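Local atomic coordinates of inactive Zymogen C11 Protease (Parabacteroides distasonis, PDB entry 6MZO), a protein that is an inactive zymogen form of a clostripain-like cysteine protease of family C11, which probably cleaves peptide bonds once activated. Residues A[165-169]-A[330-334]; A[179-185]-A[226-232]. One frame throughout, in Å; residues are numbered along the deposited sequence.

Contact 1. Residues A[165-169]-A[330-334]; sequences MSCAE and GLSIY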
ATOM      1  N   MET A 165       3.651   2.485  -1.137  1.00 21.36           N
ATOM      2  CA  MET A 165       3.404   1.096  -1.480  1.00 19.44           C
ATOM      3  C   MET A 165       2.978   0.899  -2.877  1.00 22.03           C
ATOM      4  O   MET A 165       3.003  -0.212  -3.390  1.00 22.19           O
ATOM      5  CB  MET A 165       2.341   0.449  -0.509  1.00 19.54           C
ATOM      6  CG  MET A 165       2.851   0.392   0.922  1.00 19.85           C
ATOM      7  SD  MET A 165       4.366  -0.567   1.201  1.00 24.24           S
ATOM      8  CE  MET A 165       3.659  -2.255   1.145  1.00 24.41           C
ATOM      9  N   SER A 166       2.493   1.957  -3.544  1.00 19.52           N
ATOM     10  CA  SER A 166       2.191   1.821  -4.983  1.00 19.50           C
ATOM     11  C   SER A 166       3.470   1.939  -5.760  1.00 21.00           C
ATOM     12  O   SER A 166       3.827   3.044  -6.246  1.00 19.77           O
ATOM     13  CB  SER A 166       1.229   2.939  -5.477  1.00 20.25           C
ATOM     14  OG  SER A 166      -0.078   2.655  -4.980  1.00 22.01           O
ATOM     15  N   CYS A 167       4.165   0.839  -5.914  1.00 21.56           N
ATOM     16  CA  CYS A 167       5.336   0.751  -6.764  1.00 22.66           C
ATOM     17  C   CYS A 167       5.311  -0.580  -7.445  1.00 22.80           C
ATOM     18  O   CYS A 167       4.596  -1.474  -7.014  1.00 24.22           O
ATOM     19  CB  CYS A 167       6.617   0.879  -5.977  1.00 25.46           C
ATOM     20  SG  CYS A 167       6.782  -0.425  -4.692  1.00 28.15           S
ATOM     21  N   ALA A 168       6.016  -0.683  -8.538  1.00 20.74           N
ATOM     22  CA  ALA A 168       5.972  -1.897  -9.317  1.00 22.46           C
ATOM     23  C   ALA A 168       6.359  -3.058  -8.475  1.00 22.49           C
ATOM     24  O   ALA A 168       5.811  -4.174  -8.621  1.00 22.66           O
ATOM     25  CB  ALA A 168       6.871  -1.813 -10.512  1.00 23.58           C
ATOM     26  N   GLU A 169       7.383  -2.863  -7.647  1.00 20.54           N
ATOM     27  CA  GLU A 169       7.913  -3.982  -6.911  1.00 21.36           C
ATOM     28  C   GLU A 169       6.908  -4.615  -5.959  1.00 24.53           C
ATOM     29  O   GLU A 169       6.867  -5.863  -5.826  1.00 24.99           O
ATOM     30  CB  GLU A 169       9.128  -3.559  -6.095  1.00 21.97           C
ATOM     31  CG  GLU A 169      10.351  -3.036  -6.922  1.00 22.60           C
ATOM     32  CD  GLU A 169      10.262  -1.525  -7.243  1.00 22.24           C
ATOM     33  OE1 GLU A 169       9.201  -0.920  -7.106  1.00 23.24           O
ATOM     34  OE2 GLU A 169      11.313  -1.017  -7.658  1.00 23.10           O
ATOM     35  N   GLY A 330       1.407   6.859 -11.432  1.00 22.55           N
ATOM     36  CA  GLY A 330       0.660   6.085 -10.416  1.00 22.26           C
ATOM     37  C   GLY A 330       1.525   4.997  -9.795  1.00 22.71           C
ATOM     38  O   GLY A 330       1.103   4.355  -8.871  1.00 22.63           O
ATOM     39  N   LEU A 331       2.774   4.815 -10.292  1.00 20.37           N
ATOM     40  CA  LEU A 331       3.674   3.822  -9.667  1.00 18.16           C
ATOM     41  C   LEU A 331       5.047   4.471  -9.454  1.00 18.56           C
ATOM     42  O   LEU A 331       5.532   5.163 -10.310  1.00 22.00           O
ATOM     43  CB  LEU A 331       3.883   2.557 -10.517  1.00 20.05           C
ATOM     44  CG  LEU A 331       2.644   1.605 -10.506  1.00 20.31           C
ATOM     45  CD1 LEU A 331       2.930   0.479 -11.514  1.00 20.85           C
ATOM     46  CD2 LEU A 331       2.492   1.047  -9.149  1.00 18.65           C
ATOM     47  N   SER A 332       5.613   4.206  -8.276  1.00 17.52           N
ATOM     48  CA  SER A 332       7.017   4.531  -8.023  1.00 19.39           C
ATOM     49  C   SER A 332       7.856   3.314  -8.426  1.00 21.18           C
ATOM     50  O   SER A 332       7.322   2.168  -8.590  1.00 22.30           O
ATOM     51  CB  SER A 332       7.226   4.842  -6.532  1.00 26.13           C
ATOM     52  OG  SER A 332       6.503   6.038  -6.209  1.00 28.91           O
ATOM     53  N   ILE A 333       9.185   3.527  -8.483  1.00 21.10           N
ATOM     54  CA  ILE A 333      10.117   2.494  -8.850  1.00 19.30           C
ATOM     55  C   ILE A 333      11.442   2.802  -8.144  1.00 19.37           C
ATOM     56  O   ILE A 333      11.817   4.001  -7.978  1.00 21.82           O
ATOM     57  CB  ILE A 333      10.308   2.383 -10.355  1.00 21.90           C
ATOM     58  CG1 ILE A 333      10.924   1.067 -10.746  1.00 22.36           C
ATOM     59  CG2 ILE A 333      11.195   3.574 -10.929  1.00 19.71           C
ATOM     60  CD1 ILE A 333       9.932  -0.190 -10.562  1.00 21.73           C
ATOM     61  N   TYR A 334      12.156   1.750  -7.722  1.00 19.48           N
ATOM     62  CA  TYR A 334      13.564   1.952  -7.287  1.00 21.54           C
ATOM     63  C   TYR A 334      14.433   2.300  -8.489  1.00 21.10           C
ATOM     64  O   TYR A 334      14.334   1.649  -9.539  1.00 24.60           O
ATOM     65  CB  TYR A 334      14.141   0.676  -6.594  1.00 21.72           C
ATOM     66  CG  TYR A 334      15.592   0.867  -6.130  1.00 24.10           C
ATOM     67  CD1 TYR A 334      15.896   1.866  -5.199  1.00 24.80           C
ATOM     68  CD2 TYR A 334      16.640   0.053  -6.629  1.00 23.17           C
ATOM     69  CE1 TYR A 334      17.217   2.101  -4.817  1.00 26.84           C
ATOM     70  CE2 TYR A 334      17.963   0.260  -6.196  1.00 25.65           C
ATOM     71  CZ  TYR A 334      18.220   1.283  -5.299  1.00 28.37           C
ATOM     72  OH  TYR A 334      19.504   1.486  -4.853  1.00 29.19           O
TER

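Contact 2. Residues A[179-185]-A[226-232]; sequences DYIIGSP and TISVMKS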
ATOM      1  N   ASP A 179      -6.552  -9.518  -5.842  1.00 25.07           N
ATOM      2  CA  ASP A 179      -6.963  -9.150  -7.165  1.00 24.19           C
ATOM      3  C   ASP A 179      -6.603  -7.717  -7.536  1.00 22.18           C
ATOM      4  O   ASP A 179      -6.318  -7.436  -8.649  1.00 22.56           O
ATOM      5  CB  ASP A 179      -8.450  -9.385  -7.369  1.00 24.00           C
ATOM      6  CG  ASP A 179      -8.825 -10.846  -7.299  1.00 28.67           C
ATOM      7  OD1 ASP A 179      -8.051 -11.695  -7.685  1.00 28.22           O
ATOM      8  OD2 ASP A 179      -9.904 -11.127  -6.832  1.00 32.36           O
ATOM      9  N   TYR A 180      -6.659  -6.832  -6.549  1.00 20.93           N
ATOM     10  CA  TYR A 180      -6.353  -5.429  -6.705  1.00 20.26           C
ATOM     11  C   TYR A 180      -5.520  -4.946  -5.527  1.00 21.29           C
ATOM     12  O   TYR A 180      -5.693  -5.400  -4.453  1.00 20.25           O
ATOM     13  CB  TYR A 180      -7.647  -4.592  -6.747  1.00 19.73           C
ATOM     14  CG  TYR A 180      -8.453  -4.880  -7.959  1.00 20.55           C
ATOM     15  CD1 TYR A 180      -8.190  -4.254  -9.124  1.00 21.15           C
ATOM     16  CD2 TYR A 180      -9.422  -5.825  -7.942  1.00 24.89           C
ATOM     17  CE1 TYR A 180      -8.896  -4.555 -10.258  1.00 25.07           C
ATOM     18  CE2 TYR A 180     -10.132  -6.141  -9.065  1.00 29.03           C
ATOM     19  CZ  TYR A 180      -9.863  -5.508 -10.223  1.00 29.55           C
ATOM     20  OH  TYR A 180     -10.569  -5.828 -11.340  1.00 34.75           O
ATOM     21  N   ILE A 181      -4.650  -3.990  -5.792  1.00 19.36           N
ATOM     22  CA  ILE A 181      -3.843  -3.375  -4.773  1.00 19.78           C
ATOM     23  C   ILE A 181      -4.139  -1.877  -4.819  1.00 21.57           C
ATOM     24  O   ILE A 181      -4.090  -1.299  -5.826  1.00 22.24           O
ATOM     25  CB  ILE A 181      -2.336  -3.558  -5.036  1.00 22.22           C
ATOM     26  CG1 ILE A 181      -1.953  -5.023  -5.086  1.00 24.15           C
ATOM     27  CG2 ILE A 181      -1.523  -2.879  -3.979  1.00 25.66           C
ATOM     28  CD1 ILE A 181      -2.167  -5.716  -3.800  1.00 27.97           C
ATOM     29  N   ILE A 182      -4.409  -1.289  -3.675  1.00 19.15           N
ATOM     30  CA  ILE A 182      -4.708   0.121  -3.562  1.00 18.02           C
ATOM     31  C   ILE A 182      -3.642   0.772  -2.699  1.00 20.50           C
ATOM     32  O   ILE A 182      -3.396   0.289  -1.650  1.00 20.00           O
ATOM     33  CB  ILE A 182      -6.079   0.346  -2.889  1.00 17.95           C
ATOM     34  CG1 ILE A 182      -7.158  -0.404  -3.634  1.00 21.08           C
ATOM     35  CG2 ILE A 182      -6.448   1.808  -2.874  1.00 21.79           C
ATOM     36  CD1 ILE A 182      -8.476  -0.442  -2.927  1.00 22.91           C
ATOM     37  N   GLY A 183      -3.051   1.873  -3.144  1.00 17.13           N
ATOM     38  CA  GLY A 183      -2.011   2.487  -2.321  1.00 17.82           C
ATOM     39  C   GLY A 183      -1.585   3.815  -2.881  1.00 18.01           C
ATOM     40  O   GLY A 183      -2.182   4.299  -3.855  1.00 19.47           O
ATOM     41  N   SER A 184      -0.592   4.392  -2.226  1.00 17.18           N
ATOM     42  CA  SER A 184      -0.015   5.670  -2.708  1.00 18.90           C
ATOM     43  C   SER A 184       1.386   5.453  -3.133  1.00 21.62           C
ATOM     44  O   SER A 184       2.164   4.773  -2.435  1.00 21.67           O
ATOM     45  CB  SER A 184      -0.051   6.737  -1.606  1.00 22.23           C
ATOM     46  OG  SER A 184       0.613   7.960  -2.012  1.00 23.07           O
ATOM     47  N   PRO A 185       1.787   6.047  -4.261  1.00 20.14           N
ATOM     48  CA  PRO A 185       3.230   6.053  -4.595  1.00 18.77           C
ATOM     49  C   PRO A 185       4.025   7.005  -3.774  1.00 25.02           C
ATOM     50  O   PRO A 185       5.251   6.941  -3.875  1.00 24.32           O
ATOM     51  CB  PRO A 185       3.283   6.440  -6.063  1.00 23.08           C
ATOM     52  CG  PRO A 185       1.947   7.210  -6.297  1.00 26.29           C
ATOM     53  CD  PRO A 185       0.920   6.590  -5.356  1.00 22.71           C
ATOM     54  N   THR A 226      -1.623  11.369  -3.366  1.00 22.49           N
ATOM     55  CA  THR A 226      -1.519  10.610  -4.604  1.00 22.50           C
ATOM     56  C   THR A 226      -2.096   9.253  -4.346  1.00 24.01           C
ATOM     57  O   THR A 226      -1.845   8.701  -3.235  1.00 24.17           O
ATOM     58  CB  THR A 226      -0.058  10.452  -5.106  1.00 24.43           C
ATOM     59  OG1 THR A 226       0.697   9.655  -4.158  1.00 24.84           O
ATOM     60  CG2 THR A 226       0.622  11.838  -5.335  1.00 23.91           C
ATOM     61  N   ILE A 227      -2.839   8.682  -5.315  1.00 20.69           N
ATOM     62  CA  ILE A 227      -3.447   7.354  -5.101  1.00 20.86           C
ATOM     63  C   ILE A 227      -3.408   6.601  -6.428  1.00 21.03           C
ATOM     64  O   ILE A 227      -3.370   7.211  -7.521  1.00 20.59           O
ATOM     65  CB  ILE A 227      -4.910   7.506  -4.571  1.00 23.52           C
ATOM     66  CG1 ILE A 227      -5.465   6.164  -4.036  1.00 26.75           C
ATOM     67  CG2 ILE A 227      -5.767   8.203  -5.626  1.00 27.04           C
ATOM     68  CD1 ILE A 227      -4.742   5.874  -2.754  1.00 27.16           C
ATOM     69  N   SER A 228      -3.327   5.286  -6.343  1.00 17.22           N
ATOM     70  CA  SER A 228      -3.491   4.420  -7.512  1.00 19.49           C
ATOM     71  C   SER A 228      -3.987   3.070  -7.154  1.00 21.28           C
ATOM     72  O   SER A 228      -3.930   2.648  -5.968  1.00 19.77           O
ATOM     73  CB  SER A 228      -2.182   4.273  -8.276  1.00 20.93           C
ATOM     74  OG  SER A 228      -1.149   3.777  -7.435  1.00 21.21           O
ATOM     75  N   VAL A 229      -4.567   2.448  -8.169  1.00 18.49           N
ATOM     76  CA  VAL A 229      -5.118   1.114  -8.018  1.00 19.06           C
ATOM     77  C   VAL A 229      -4.554   0.195  -9.099  1.00 20.15           C
ATOM     78  O   VAL A 229      -4.667   0.523 -10.310  1.00 21.37           O
ATOM     79  CB  VAL A 229      -6.640   1.126  -8.211  1.00 20.63           C
ATOM     80  CG1 VAL A 229      -7.183  -0.287  -8.022  1.00 21.31           C
ATOM     81  CG2 VAL A 229      -7.320   1.995  -7.210  1.00 21.44           C
ATOM     82  N   MET A 230      -3.993  -0.936  -8.696  1.00 18.51           N
ATOM     83  CA  MET A 230      -3.349  -1.842  -9.662  1.00 20.03           C
ATOM     84  C   MET A 230      -4.163  -3.110  -9.779  1.00 23.63           C
ATOM     85  O   MET A 230      -4.657  -3.672  -8.768  1.00 22.19           O
ATOM     86  CB  MET A 230      -1.887  -2.155  -9.239  1.00 21.55           C
ATOM     87  CG  MET A 230      -0.842  -1.152  -9.694  1.00 24.02           C
ATOM     88  SD  MET A 230      -1.155   0.521  -9.148  1.00 25.33           S
ATOM     89  CE  MET A 230      -0.991   0.269  -7.366  1.00 25.00           C
ATOM     90  N   LYS A 231      -4.313  -3.584 -11.033  1.00 21.99           N
ATOM     91  CA  LYS A 231      -5.053  -4.800 -11.326  1.00 22.44           C
ATOM     92  C   LYS A 231      -4.036  -5.957 -11.438  1.00 22.83           C
ATOM     93  O   LYS A 231      -3.257  -6.067 -12.415  1.00 25.00           O
ATOM     94  CB  LYS A 231      -5.875  -4.630 -12.653  1.00 24.47           C
ATOM     95  CG  LYS A 231      -6.818  -5.824 -12.966  1.00 30.39           C
ATOM     96  CD  LYS A 231      -7.697  -5.368 -14.148  1.00 32.26           C
ATOM     97  CE  LYS A 231      -8.596  -6.507 -14.615  1.00 33.91           C
ATOM     98  NZ  LYS A 231      -7.779  -7.362 -15.481  1.00 35.80           N
ATOM     99  N   SER A 232      -4.035  -6.840 -10.432  1.00 21.61           N
ATOM    100  CA  SER A 232      -2.941  -7.796 -10.310  1.00 24.24           C
ATOM    101  C   SER A 232      -2.774  -8.748 -11.476  1.00 23.30           C
ATOM    102  O   SER A 232      -1.613  -9.114 -11.816  1.00 27.86           O
ATOM    103  CB  SER A 232      -3.080  -8.617  -8.995  1.00 24.34           C
ATOM    104  OG  SER A 232      -3.032  -7.737  -7.887  1.00 24.99           O
TER

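Contact 1. Residues A[165-169]-A[330-334]
Ser166 and Ala168 reach the edge of strand 332-334 through its Ser332, whose backbone is used in both directions. Its N-H points at a lone pair of Ser166 O in an almost straight bond (2.9 Å, 173° at the hydrogen), while its carbonyl receives Ala168 N at 3.1 Å. The single bridge centred on Cys167 and Ser332 thus seats a helix start on a short strand: an inverse gamma turn at Ser166 leads into Cys167, the N-cap of helix 168-173. With Cys167 SG held between its own backbone N and carbonyl carbon (chi1 59°), the thiol caps a backbone N a little further along the helix.

Packing is tight at and beyond the bridge. Cys167 CB lies 3.0 Å from Ser332 O. The CD1 methyl of Ile333 is pressed against Ala168 CB at 3.5 Å, closer than carbons usually stand, and also lies over one face of the Glu169 carboxylate, 3.3 Å from OE2. Phe278 and Trp352 enclose the Ile333 cluster. Leu331 CD2 packs 3.6 Å from Cys167 N. The Ser166 side chain is looser: its CB stays 3.7 Å from Gly330 O, and its hydroxyl is engaged with Ser228 instead. This looser part is still buried rather than open to solvent.

Glu169 makes the last link. Its chain bends at chi2 (86°), which swings OE2 round to Tyr334 N, 2.9 Å away on the syn side and slightly out of the carboxylate plane. The same oxygen bonds Tyr347 OH, whereas the buried OE1 has no partner in the model. Two bonds on OE2 and the nearby start of the helix could help stabilise a negative charge; the lack of a mate for OE1 would work the other way, perhaps raising the pKa of this acid.

Contact 2. Residues A[179-185]-A[226-232]
Thr226 OG1 is gripped by two hydroxyls, Ser184 OG at 2.7 Å and Thr186 OG1, with the Pro185 ring resting against it through CD. This knot marks one end of an antiparallel strand pair, 180-183 with 226-231, in the mixed central sheet of the clostripain-like fold. The pair begins one of the antiparallel flanks of the sheet: 178-183 runs parallel to its neighbour 155-162, whereas 226-231 runs antiparallel to 178-183 and has 302-307 on its other side.

Between the strands, Ile181 and Met230 form a hydrogen-bonded pair, exchanging N-H and carbonyl in both directions, and Gly183 and Ser228 do the same. The non-hydrogen-bonded pair Ile182 and Val229 lies between them, with side chains on the face covered by helix 209-220. Asp179 O continues the series by taking Ser232 N.

Tyr180 and Lys231 run side by side on the same face as Val229. Lys231 CG, set anti to its own backbone N (chi1 -174°), lies 3.6 Å from Tyr180 CE1, and the lysine chain follows the ring out to the phenol oxygen before NZ turns to Asp233 and Glu234. Substituting alanine for Tyr180 would probably uncover the lysine methylenes and the flank of Val229 CG1, leaving the Lys231 chain freer to swing.

On the other face, Met230 bends at chi2 and chi3, which brings CE to 3.8 Å from Ile181 O. Gly183 O receives Ser228 N at 2.9 Å, and from the side of Ile182 and Val229 the methyl Ile227 CD1 crowds the same oxygen at 3.2 Å.

Contacts 1 and 2 lie with their centres about 9 Å apart and meet through serines. Ser228 OG of contact 2 probably donates to Gly330 O of contact 1 at 2.7 Å, and also lies 2.9 Å from Ser166 OG. Ser332 OG in turn probably bonds Pro185 O at 2.8 Å, while the backbones of Ser166 and Ser184 are hydrogen-bonded. The bridge of 165-169 with 330-334 is thereby tied to the C-terminal end of strand 178-183 and the N-terminal part of strand 226-231. In clan CD peptidases the catalytic cysteine typically follows the strand corresponding to 155-162, so both contacts probably lie close to the catalytic region.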